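Local coordinates for protein KLLA0E08119p (Kluyveromyces lactis, PDB 3VA7) that probably carboxylates urea to urea-1-carboxylate with ATP, bicarbonate and biotin, as the urea carboxylase portion of a longer enzyme that likely also hydrolyses that product, at residues Gly536-Ile547 with Pro568-Val579; Val324-Val332 with Leu413-Lys421. All coordinates share one frame; numbering follows the deposited sequence.

Contact 1: residues Gly536-Ile547 with Pro568-Val579; sequences GPKLLFHTETVI and PIEVKRGDILSV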
loop_
_atom_site.group_PDB
_atom_site.type_symbol
_atom_site.label_atom_id
_atom_site.label_comp_id
_atom_site.label_asym_id
_atom_site.label_seq_id
_atom_site.Cartn_x
_atom_site.Cartn_y
_atom_site.Cartn_z
ATOM N N GLY A 536 -3.478 -22.393 -6.169
ATOM C CA GLY A 536 -2.728 -21.406 -6.927
ATOM C C GLY A 536 -3.488 -20.782 -8.062
ATOM O O GLY A 536 -4.653 -21.050 -8.235
ATOM N N PRO A 537 -2.822 -19.924 -8.837
ATOM C CA PRO A 537 -3.382 -19.152 -9.964
ATOM C C PRO A 537 -3.307 -19.928 -11.257
ATOM O O PRO A 537 -2.566 -20.898 -11.314
ATOM C CB PRO A 537 -2.381 -18.010 -10.087
ATOM C CG PRO A 537 -1.065 -18.661 -9.726
ATOM C CD PRO A 537 -1.422 -19.534 -8.553
ATOM N N LYS A 538 -4.024 -19.524 -12.297
ATOM C CA LYS A 538 -3.623 -19.985 -13.624
ATOM C C LYS A 538 -3.092 -18.782 -14.364
ATOM O O LYS A 538 -3.707 -17.730 -14.342
ATOM C CB LYS A 538 -4.689 -20.811 -14.419
ATOM C CG LYS A 538 -6.186 -20.612 -14.099
ATOM C CD LYS A 538 -7.086 -21.929 -14.058
ATOM C CE LYS A 538 -7.030 -22.831 -15.340
ATOM N NZ LYS A 538 -7.169 -22.128 -16.676
ATOM N N LEU A 539 -1.929 -18.934 -14.980
ATOM C CA LEU A 539 -1.253 -17.813 -15.577
ATOM C C LEU A 539 -1.019 -18.012 -17.067
ATOM O O LEU A 539 -0.658 -19.092 -17.487
ATOM C CB LEU A 539 0.102 -17.606 -14.896
ATOM C CG LEU A 539 0.210 -17.639 -13.369
ATOM C CD1 LEU A 539 1.705 -17.547 -13.010
ATOM C CD2 LEU A 539 -0.622 -16.513 -12.722
ATOM N N LEU A 540 -1.204 -16.961 -17.855
ATOM C CA LEU A 540 -0.874 -16.988 -19.259
ATOM C C LEU A 540 0.452 -16.268 -19.461
ATOM O O LEU A 540 0.646 -15.158 -19.004
ATOM C CB LEU A 540 -1.985 -16.331 -20.087
ATOM C CG LEU A 540 -1.831 -15.978 -21.587
ATOM C CD1 LEU A 540 -1.135 -17.087 -22.369
ATOM C CD2 LEU A 540 -3.211 -15.682 -22.208
ATOM N N PHE A 541 1.376 -16.915 -20.138
ATOM C CA PHE A 541 2.665 -16.315 -20.328
ATOM C C PHE A 541 2.739 -15.685 -21.709
ATOM O O PHE A 541 2.360 -16.328 -22.704
ATOM C CB PHE A 541 3.751 -17.361 -20.140
ATOM C CG PHE A 541 4.172 -17.539 -18.725
ATOM C CD1 PHE A 541 5.328 -16.926 -18.249
ATOM C CD2 PHE A 541 3.427 -18.313 -17.863
ATOM C CE1 PHE A 541 5.727 -17.096 -16.940
ATOM C CE2 PHE A 541 3.812 -18.479 -16.538
ATOM C CZ PHE A 541 4.942 -17.873 -16.074
ATOM N N HIS A 542 3.224 -14.447 -21.767
ATOM C CA HIS A 542 3.195 -13.679 -23.005
ATOM C C HIS A 542 4.547 -13.619 -23.628
ATOM O O HIS A 542 4.781 -12.955 -24.659
ATOM C CB HIS A 542 2.668 -12.278 -22.743
ATOM C CG HIS A 542 1.191 -12.251 -22.666
ATOM N ND1 HIS A 542 0.510 -12.009 -21.494
ATOM C CD2 HIS A 542 0.254 -12.529 -23.603
ATOM C CE1 HIS A 542 -0.789 -12.085 -21.721
ATOM N NE2 HIS A 542 -0.971 -12.401 -22.993
ATOM N N THR A 543 5.441 -14.318 -22.969
ATOM C CA THR A 543 6.818 -14.279 -23.342
ATOM C C THR A 543 7.436 -15.607 -22.863
ATOM O O THR A 543 6.735 -16.441 -22.286
ATOM C CB THR A 543 7.444 -13.066 -22.717
ATOM O OG1 THR A 543 8.788 -12.946 -23.180
ATOM C CG2 THR A 543 7.434 -13.215 -21.205
ATOM N N GLU A 544 8.722 -15.815 -23.090
ATOM C CA GLU A 544 9.331 -17.102 -22.729
ATOM C C GLU A 544 10.211 -17.017 -21.506
ATOM O O GLU A 544 10.849 -16.004 -21.263
ATOM C CB GLU A 544 10.098 -17.732 -23.912
ATOM C CG GLU A 544 11.291 -16.940 -24.445
ATOM C CD GLU A 544 12.374 -17.844 -25.084
ATOM O OE1 GLU A 544 12.015 -18.844 -25.785
ATOM O OE2 GLU A 544 13.589 -17.559 -24.864
ATOM N N THR A 545 10.279 -18.104 -20.747
ATOM C CA THR A 545 11.091 -18.109 -19.529
ATOM C C THR A 545 11.205 -19.521 -18.966
ATOM O O THR A 545 10.688 -20.460 -19.553
ATOM C CB THR A 545 10.474 -17.119 -18.449
ATOM O OG1 THR A 545 11.299 -17.053 -17.268
ATOM C CG2 THR A 545 9.044 -17.512 -18.085
ATOM N N VAL A 546 11.865 -19.640 -17.815
ATOM C CA VAL A 546 11.921 -20.854 -17.028
ATOM C C VAL A 546 11.154 -20.650 -15.692
ATOM O O VAL A 546 11.136 -19.572 -15.162
ATOM C CB VAL A 546 13.415 -21.276 -16.778
ATOM C CG1 VAL A 546 13.496 -22.642 -16.136
ATOM C CG2 VAL A 546 14.260 -21.215 -18.065
ATOM N N ILE A 547 10.569 -21.712 -15.145
ATOM C CA ILE A 547 9.658 -21.680 -14.013
ATOM C C ILE A 547 9.997 -22.837 -13.098
ATOM O O ILE A 547 10.546 -23.836 -13.549
ATOM C CB ILE A 547 8.188 -21.808 -14.575
ATOM C CG1 ILE A 547 7.491 -20.459 -14.521
ATOM C CG2 ILE A 547 7.283 -22.935 -13.961
ATOM C CD1 ILE A 547 8.127 -19.434 -15.436
ATOM N N PRO A 568 13.562 -27.210 -13.302
ATOM C CA PRO A 568 13.349 -26.049 -14.169
ATOM C C PRO A 568 12.463 -26.378 -15.371
ATOM O O PRO A 568 12.909 -27.024 -16.304
ATOM C CB PRO A 568 14.758 -25.698 -14.633
ATOM C CG PRO A 568 15.538 -26.970 -14.537
ATOM C CD PRO A 568 14.958 -27.698 -13.355
ATOM N N ILE A 569 11.221 -25.921 -15.365
ATOM C CA ILE A 569 10.372 -26.038 -16.538
ATOM C C ILE A 569 10.479 -24.866 -17.491
ATOM O O ILE A 569 10.276 -23.739 -17.079
ATOM C CB ILE A 569 8.946 -26.177 -16.101
ATOM C CG1 ILE A 569 8.866 -27.442 -15.270
ATOM C CG2 ILE A 569 7.983 -26.195 -17.327
ATOM C CD1 ILE A 569 8.291 -27.157 -13.979
ATOM N N GLU A 570 10.770 -25.161 -18.765
ATOM C CA GLU A 570 10.810 -24.182 -19.879
ATOM C C GLU A 570 9.414 -23.818 -20.428
ATOM O O GLU A 570 8.683 -24.680 -20.878
ATOM C CB GLU A 570 11.705 -24.708 -21.017
ATOM C CG GLU A 570 13.223 -24.357 -20.907
ATOM C CD GLU A 570 14.141 -25.382 -21.630
ATOM O OE1 GLU A 570 15.073 -24.953 -22.381
ATOM O OE2 GLU A 570 13.924 -26.624 -21.446
ATOM N N VAL A 571 9.053 -22.535 -20.380
ATOM C CA VAL A 571 7.692 -22.064 -20.723
ATOM C C VAL A 571 7.760 -21.286 -22.026
ATOM O O VAL A 571 8.732 -20.561 -22.291
ATOM C CB VAL A 571 7.063 -21.174 -19.596
ATOM C CG1 VAL A 571 5.803 -20.488 -20.076
ATOM C CG2 VAL A 571 6.750 -21.980 -18.339
ATOM N N LYS A 572 6.732 -21.427 -22.852
ATOM C CA LYS A 572 6.878 -20.954 -24.229
ATOM C C LYS A 572 6.342 -19.544 -24.558
ATOM O O LYS A 572 7.076 -18.731 -25.133
ATOM C CB LYS A 572 6.439 -22.022 -25.258
ATOM C CG LYS A 572 7.632 -22.683 -25.985
ATOM C CD LYS A 572 7.261 -23.879 -26.934
ATOM C CE LYS A 572 5.958 -23.687 -27.754
ATOM N NZ LYS A 572 4.752 -24.204 -27.015
ATOM N N ARG A 573 5.096 -19.249 -24.222
ATOM C CA ARG A 573 4.436 -18.063 -24.798
ATOM C C ARG A 573 3.185 -18.548 -25.446
ATOM O O ARG A 573 3.237 -19.321 -26.408
ATOM C CB ARG A 573 5.265 -17.313 -25.846
ATOM C CG ARG A 573 4.428 -16.280 -26.595
ATOM C CD ARG A 573 5.262 -15.371 -27.465
ATOM N NE ARG A 573 4.430 -14.306 -28.037
ATOM C CZ ARG A 573 4.769 -13.523 -29.078
ATOM N NH1 ARG A 573 5.944 -13.676 -29.712
ATOM N NH2 ARG A 573 3.920 -12.574 -29.497
ATOM N N GLY A 574 2.059 -18.102 -24.907
ATOM C CA GLY A 574 0.815 -18.809 -25.110
ATOM C C GLY A 574 0.678 -19.934 -24.092
ATOM O O GLY A 574 -0.372 -20.557 -24.010
ATOM N N ASP A 575 1.714 -20.198 -23.296
ATOM C CA ASP A 575 1.594 -21.259 -22.304
ATOM C C ASP A 575 0.672 -20.901 -21.131
ATOM O O ASP A 575 0.686 -19.800 -20.606
ATOM C CB ASP A 575 2.955 -21.667 -21.766
ATOM C CG ASP A 575 3.697 -22.638 -22.676
ATOM O OD1 ASP A 575 3.190 -22.934 -23.814
ATOM O OD2 ASP A 575 4.800 -23.094 -22.222
ATOM N N ILE A 576 -0.144 -21.844 -20.723
ATOM C CA ILE A 576 -0.859 -21.665 -19.497
ATOM C C ILE A 576 -0.305 -22.612 -18.434
ATOM O O ILE A 576 -0.437 -23.849 -18.537
ATOM C CB ILE A 576 -2.363 -21.829 -19.691
ATOM C CG1 ILE A 576 -2.876 -20.689 -20.586
ATOM C CG2 ILE A 576 -3.069 -21.919 -18.326
ATOM C CD1 ILE A 576 -4.101 -21.035 -21.392
ATOM N N LEU A 577 0.334 -21.995 -17.434
ATOM C CA LEU A 577 0.764 -22.653 -16.197
ATOM C C LEU A 577 -0.375 -22.565 -15.241
ATOM O O LEU A 577 -1.008 -21.540 -15.136
ATOM C CB LEU A 577 2.012 -21.971 -15.610
ATOM C CG LEU A 577 2.549 -22.360 -14.215
ATOM C CD1 LEU A 577 2.996 -23.810 -14.126
ATOM C CD2 LEU A 577 3.716 -21.439 -13.809
ATOM N N SER A 578 -0.663 -23.643 -14.553
ATOM C CA SER A 578 -1.732 -23.618 -13.578
ATOM C C SER A 578 -1.342 -24.466 -12.367
ATOM O O SER A 578 -0.931 -25.621 -12.515
ATOM C CB SER A 578 -3.032 -24.115 -14.226
ATOM O OG SER A 578 -3.852 -24.813 -13.296
ATOM N N VAL A 579 -1.441 -23.888 -11.175
ATOM C CA VAL A 579 -1.181 -24.668 -9.981
ATOM C C VAL A 579 -2.389 -24.753 -9.080
ATOM O O VAL A 579 -3.001 -23.770 -8.759
ATOM C CB VAL A 579 0.220 -24.368 -9.274
ATOM C CG1 VAL A 579 1.005 -23.217 -9.922
ATOM C CG2 VAL A 579 0.098 -24.278 -7.772
#

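Contact 2: residues Val324-Val332 with Leu413-Lys421; sequences VEHPITEMV and LAKIIVHGK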
loop_
_atom_site.group_PDB
_atom_site.type_symbol
_atom_site.label_atom_id
_atom_site.label_comp_id
_atom_site.label_asym_id
_atom_site.label_seq_id
_atom_site.Cartn_x
_atom_site.Cartn_y
_atom_site.Cartn_z
ATOM N N VAL A 324 -4.516 19.060 -27.332
ATOM C CA VAL A 324 -3.650 18.295 -26.443
ATOM C C VAL A 324 -2.162 18.308 -26.889
ATOM O O VAL A 324 -1.297 18.667 -26.106
ATOM C CB VAL A 324 -4.156 16.839 -26.176
ATOM C CG1 VAL A 324 -3.189 16.097 -25.180
ATOM C CG2 VAL A 324 -5.656 16.791 -25.645
ATOM N N GLU A 325 -1.880 18.038 -28.162
ATOM C CA GLU A 325 -0.487 17.992 -28.665
ATOM C C GLU A 325 0.242 19.304 -28.839
ATOM O O GLU A 325 1.376 19.289 -29.371
ATOM C CB GLU A 325 -0.360 17.209 -29.995
ATOM C CG GLU A 325 -1.245 17.699 -31.100
ATOM C CD GLU A 325 -2.642 17.052 -31.116
ATOM O OE1 GLU A 325 -3.187 16.723 -30.044
ATOM O OE2 GLU A 325 -3.197 16.854 -32.227
ATOM N N HIS A 326 -0.378 20.419 -28.454
ATOM C CA HIS A 326 0.210 21.751 -28.695
ATOM C C HIS A 326 1.640 21.918 -28.162
ATOM O O HIS A 326 2.404 22.746 -28.693
ATOM C CB HIS A 326 -0.681 22.893 -28.132
ATOM C CG HIS A 326 -0.551 23.079 -26.646
ATOM N ND1 HIS A 326 -1.210 22.275 -25.738
ATOM C CD2 HIS A 326 0.179 23.955 -25.912
ATOM C CE1 HIS A 326 -0.885 22.645 -24.506
ATOM N NE2 HIS A 326 -0.043 23.660 -24.583
ATOM N N PRO A 327 2.015 21.185 -27.105
ATOM C CA PRO A 327 3.400 21.424 -26.629
ATOM C C PRO A 327 4.526 21.097 -27.590
ATOM O O PRO A 327 5.575 21.710 -27.481
ATOM C CB PRO A 327 3.521 20.534 -25.398
ATOM C CG PRO A 327 2.058 20.315 -24.891
ATOM C CD PRO A 327 1.253 20.307 -26.189
ATOM N N ILE A 328 4.349 20.215 -28.564
ATOM C CA ILE A 328 5.510 19.966 -29.443
ATOM C C ILE A 328 5.854 21.195 -30.296
ATOM O O ILE A 328 7.051 21.563 -30.484
ATOM C CB ILE A 328 5.400 18.682 -30.278
ATOM C CG1 ILE A 328 4.188 18.703 -31.198
ATOM C CG2 ILE A 328 5.343 17.469 -29.365
ATOM C CD1 ILE A 328 4.176 17.572 -32.152
ATOM N N THR A 329 4.789 21.855 -30.771
ATOM C CA THR A 329 4.875 23.141 -31.456
ATOM C C THR A 329 5.627 24.171 -30.594
ATOM O O THR A 329 6.512 24.925 -31.092
ATOM C CB THR A 329 3.434 23.628 -31.835
ATOM O OG1 THR A 329 2.817 22.654 -32.695
ATOM C CG2 THR A 329 3.460 24.932 -32.551
ATOM N N GLU A 330 5.297 24.200 -29.305
ATOM C CA GLU A 330 5.976 25.144 -28.372
ATOM C C GLU A 330 7.495 24.841 -28.227
ATOM O O GLU A 330 8.296 25.729 -27.962
ATOM C CB GLU A 330 5.288 25.182 -26.995
ATOM C CG GLU A 330 3.878 25.756 -27.018
ATOM C CD GLU A 330 3.227 25.895 -25.633
ATOM O OE1 GLU A 330 3.761 25.307 -24.647
ATOM O OE2 GLU A 330 2.183 26.611 -25.519
ATOM N N MET A 331 7.880 23.587 -28.435
ATOM C CA MET A 331 9.249 23.242 -28.195
ATOM C C MET A 331 9.979 23.803 -29.390
ATOM O O MET A 331 11.025 24.462 -29.226
ATOM C CB MET A 331 9.474 21.714 -28.089
ATOM C CG MET A 331 8.956 21.056 -26.829
ATOM S SD MET A 331 10.067 21.271 -25.413
ATOM C CE MET A 331 9.170 22.690 -24.743
ATOM N N VAL A 332 9.462 23.539 -30.592
ATOM C CA VAL A 332 10.241 23.928 -31.780
ATOM C C VAL A 332 10.260 25.443 -32.126
ATOM O O VAL A 332 11.132 25.890 -32.877
ATOM C CB VAL A 332 9.948 23.073 -32.993
ATOM C CG1 VAL A 332 10.055 21.631 -32.595
ATOM C CG2 VAL A 332 8.568 23.379 -33.550
ATOM N N LEU A 413 -2.477 10.764 -17.732
ATOM C CA LEU A 413 -1.628 10.930 -16.579
ATOM C C LEU A 413 -0.659 12.078 -16.805
ATOM O O LEU A 413 -0.456 12.940 -15.942
ATOM C CB LEU A 413 -0.877 9.618 -16.262
ATOM C CG LEU A 413 -1.747 8.510 -15.626
ATOM C CD1 LEU A 413 -1.078 7.138 -15.434
ATOM C CD2 LEU A 413 -2.385 9.000 -14.303
ATOM N N ALA A 414 -0.084 12.094 -17.992
ATOM C CA ALA A 414 1.081 12.882 -18.244
ATOM C C ALA A 414 1.328 12.925 -19.726
ATOM O O ALA A 414 0.898 12.077 -20.450
ATOM C CB ALA A 414 2.298 12.309 -17.483
ATOM N N LYS A 415 1.956 13.987 -20.184
ATOM C CA LYS A 415 2.358 14.069 -21.559
ATOM C C LYS A 415 3.846 14.313 -21.457
ATOM O O LYS A 415 4.300 15.237 -20.746
ATOM C CB LYS A 415 1.660 15.199 -22.273
ATOM C CG LYS A 415 0.215 14.939 -22.459
ATOM C CD LYS A 415 -0.418 16.010 -23.336
ATOM C CE LYS A 415 -0.518 17.339 -22.611
ATOM N NZ LYS A 415 -0.784 18.466 -23.505
ATOM N N ILE A 416 4.590 13.435 -22.121
ATOM C CA ILE A 416 6.026 13.407 -22.046
ATOM C C ILE A 416 6.572 13.962 -23.347
ATOM O O ILE A 416 6.378 13.366 -24.402
ATOM C CB ILE A 416 6.502 11.970 -21.767
ATOM C CG1 ILE A 416 6.018 11.579 -20.372
ATOM C CG2 ILE A 416 8.022 11.870 -21.795
ATOM C CD1 ILE A 416 5.532 10.183 -20.275
ATOM N N ILE A 417 7.209 15.117 -23.244
ATOM C CA ILE A 417 7.665 15.892 -24.394
ATOM C C ILE A 417 9.208 16.168 -24.458
ATOM O O ILE A 417 9.837 16.775 -23.553
ATOM C CB ILE A 417 6.898 17.206 -24.461
ATOM C CG1 ILE A 417 5.403 16.891 -24.331
ATOM C CG2 ILE A 417 7.218 18.008 -25.724
ATOM C CD1 ILE A 417 4.706 17.850 -23.364
ATOM N N VAL A 418 9.757 15.789 -25.598
ATOM C CA VAL A 418 11.178 15.764 -25.832
ATOM C C VAL A 418 11.549 16.672 -27.054
ATOM O O VAL A 418 10.757 16.797 -27.997
ATOM C CB VAL A 418 11.504 14.280 -26.029
ATOM C CG1 VAL A 418 12.118 13.977 -27.355
ATOM C CG2 VAL A 418 12.247 13.761 -24.846
ATOM N N HIS A 419 12.706 17.331 -27.009
ATOM C CA HIS A 419 13.121 18.338 -28.029
ATOM C C HIS A 419 14.508 17.955 -28.445
ATOM O O HIS A 419 15.451 18.035 -27.628
ATOM C CB HIS A 419 13.225 19.758 -27.456
ATOM C CG HIS A 419 13.412 20.818 -28.506
ATOM N ND1 HIS A 419 13.868 22.101 -28.221
ATOM C CD2 HIS A 419 13.198 20.781 -29.851
ATOM C CE1 HIS A 419 13.912 22.802 -29.344
ATOM N NE2 HIS A 419 13.520 22.020 -30.344
ATOM N N GLY A 420 14.642 17.514 -29.688
ATOM C CA GLY A 420 15.946 17.133 -30.214
ATOM C C GLY A 420 16.368 17.969 -31.409
ATOM O O GLY A 420 15.554 18.723 -31.984
ATOM N N LYS A 421 17.637 17.803 -31.784
ATOM C CA LYS A 421 18.248 18.502 -32.900
ATOM C C LYS A 421 17.580 18.182 -34.211
ATOM O O LYS A 421 17.571 19.028 -35.097
ATOM C CB LYS A 421 19.737 18.139 -32.996
ATOM C CG LYS A 421 20.705 19.032 -32.239
ATOM C CD LYS A 421 21.956 18.183 -31.974
ATOM C CE LYS A 421 23.227 18.992 -31.704
ATOM N NZ LYS A 421 22.937 20.206 -30.876
#

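Contact 1: residues Gly536-Ile547 with Pro568-Val579
Leu-539 N gives its hydrogen to Leu-577 O at 2.8 Å, among the shortest bonds here, and almost straight at 172°. It belongs to the antiparallel pairing of strand 538-541 with strand 576-579, which the bond from Val-579 N to Pro-537 O continues. At Phe-541 the pairing goes on: its N bonds to Asp-575 O, and its O takes Gly-574 N at 2.8 Å. Both chains then turn over and pair a second time, strand 545-547 against strand 569-571, with Val-571 N bonded to Thr-545 O at 2.8 Å.

The two pairings belong to different sheets, and the side chains fill the gap between them. The Phe-541 ring packs against Val-571 and Leu-577. Val-571 crosses it at roughly a right angle, CG1 standing over one face 4.1 Å from the ring centroid; with CG1 anti to the backbone N (chi1 169°), CG2 is left to meet Ile-547 CB. Leu-577 lies alongside the ring and brings CB to Phe-541 CE2, while its CD2 slides past Ile-547 CG2 at 3.9 Å. On the face that carries Val-546 and Glu-570, Val-546 CG1 lies beside Pro-568 CB at 3.6 Å.

Where 568-579 turns, Asp-575 OD2 is met by Lys-572 N from above the carboxylate plane, and Asn-559 ND2 is hydrogen-bonded to Asp-575 OD1.

Backbone bonds thus set the register inside each sheet, whereas the packing between the sheets, within the carboxyltransferase A and B region, is apolar, with no polar side chain among Phe-541, Ile-547, Val-571 and Leu-577.

Contact 2: residues Val324-Val332 with Leu413-Lys421
Three side chains of the strand, Lys-415, Ile-417 and His-419, rise in turn toward 324-332, and each meets it differently. Lys-415 passes obliquely across Val-324, bends at its third torsion (chi3 -71°), and delivers NZ to Val-324 O at 2.7 Å, tilted from the carbonyl plane. Pro-327 crosses the end of this chain at about a right angle, with CG 3.7 Å from NZ. An alanine in place of Lys-415 would probably leave Val-324 O without this donor and open a gap beside the Val-324 and Pro-327 side chains.

Ile-417 splits its two branches. CD1 meets Pro-327 CB at 3.6 Å, the two side chains crossing at about a right angle, while CG2, on the other branch, touches Met-331 CG at 3.7 Å and Ile-328 CG2 beyond. Met-331 then runs obliquely to His-419: its CB sits over the imidazole face, 4.3 Å from the centroid, and SD approaches the ring obliquely. Met-331 O lies over a face of that ring too, 3.3 Å from CE1. The ring's NE2 is bonded to Ser-360 O, which probably limits how the ring can turn.

In the biotin carboxylase part of the chain, helix 326-333 packs on an antiparallel sheet, its segment 326-332 running at 26° to strand 413-420, which lies between strands 362-372 and 394-397. Ile-328 also touches strands 249-261 and 362-372, and Glu-330 forms salt bridges to Arg-394 and to Arg-45.

Overall arrangement
The two contacts lie in different working parts of one chain, in series along it: contact 2 closes in the biotin carboxylation region before contact 1 opens in the carboxyltransferase A and B region. Their centres are 40 Å apart and their nearest atoms about 20 Å, so neither touches the other. No residue of either contact belongs to the pockets seen for biotin, carried on Lys-1202, or for urea, or to the sodium site of Glu-764, Arg-790 and Asp-845. A bound glycerol, probably from the crystallisation liquor, touches Val-324 of contact 2. Contact 1 joins two sheets face to face; contact 2 lays a helix on a single sheet.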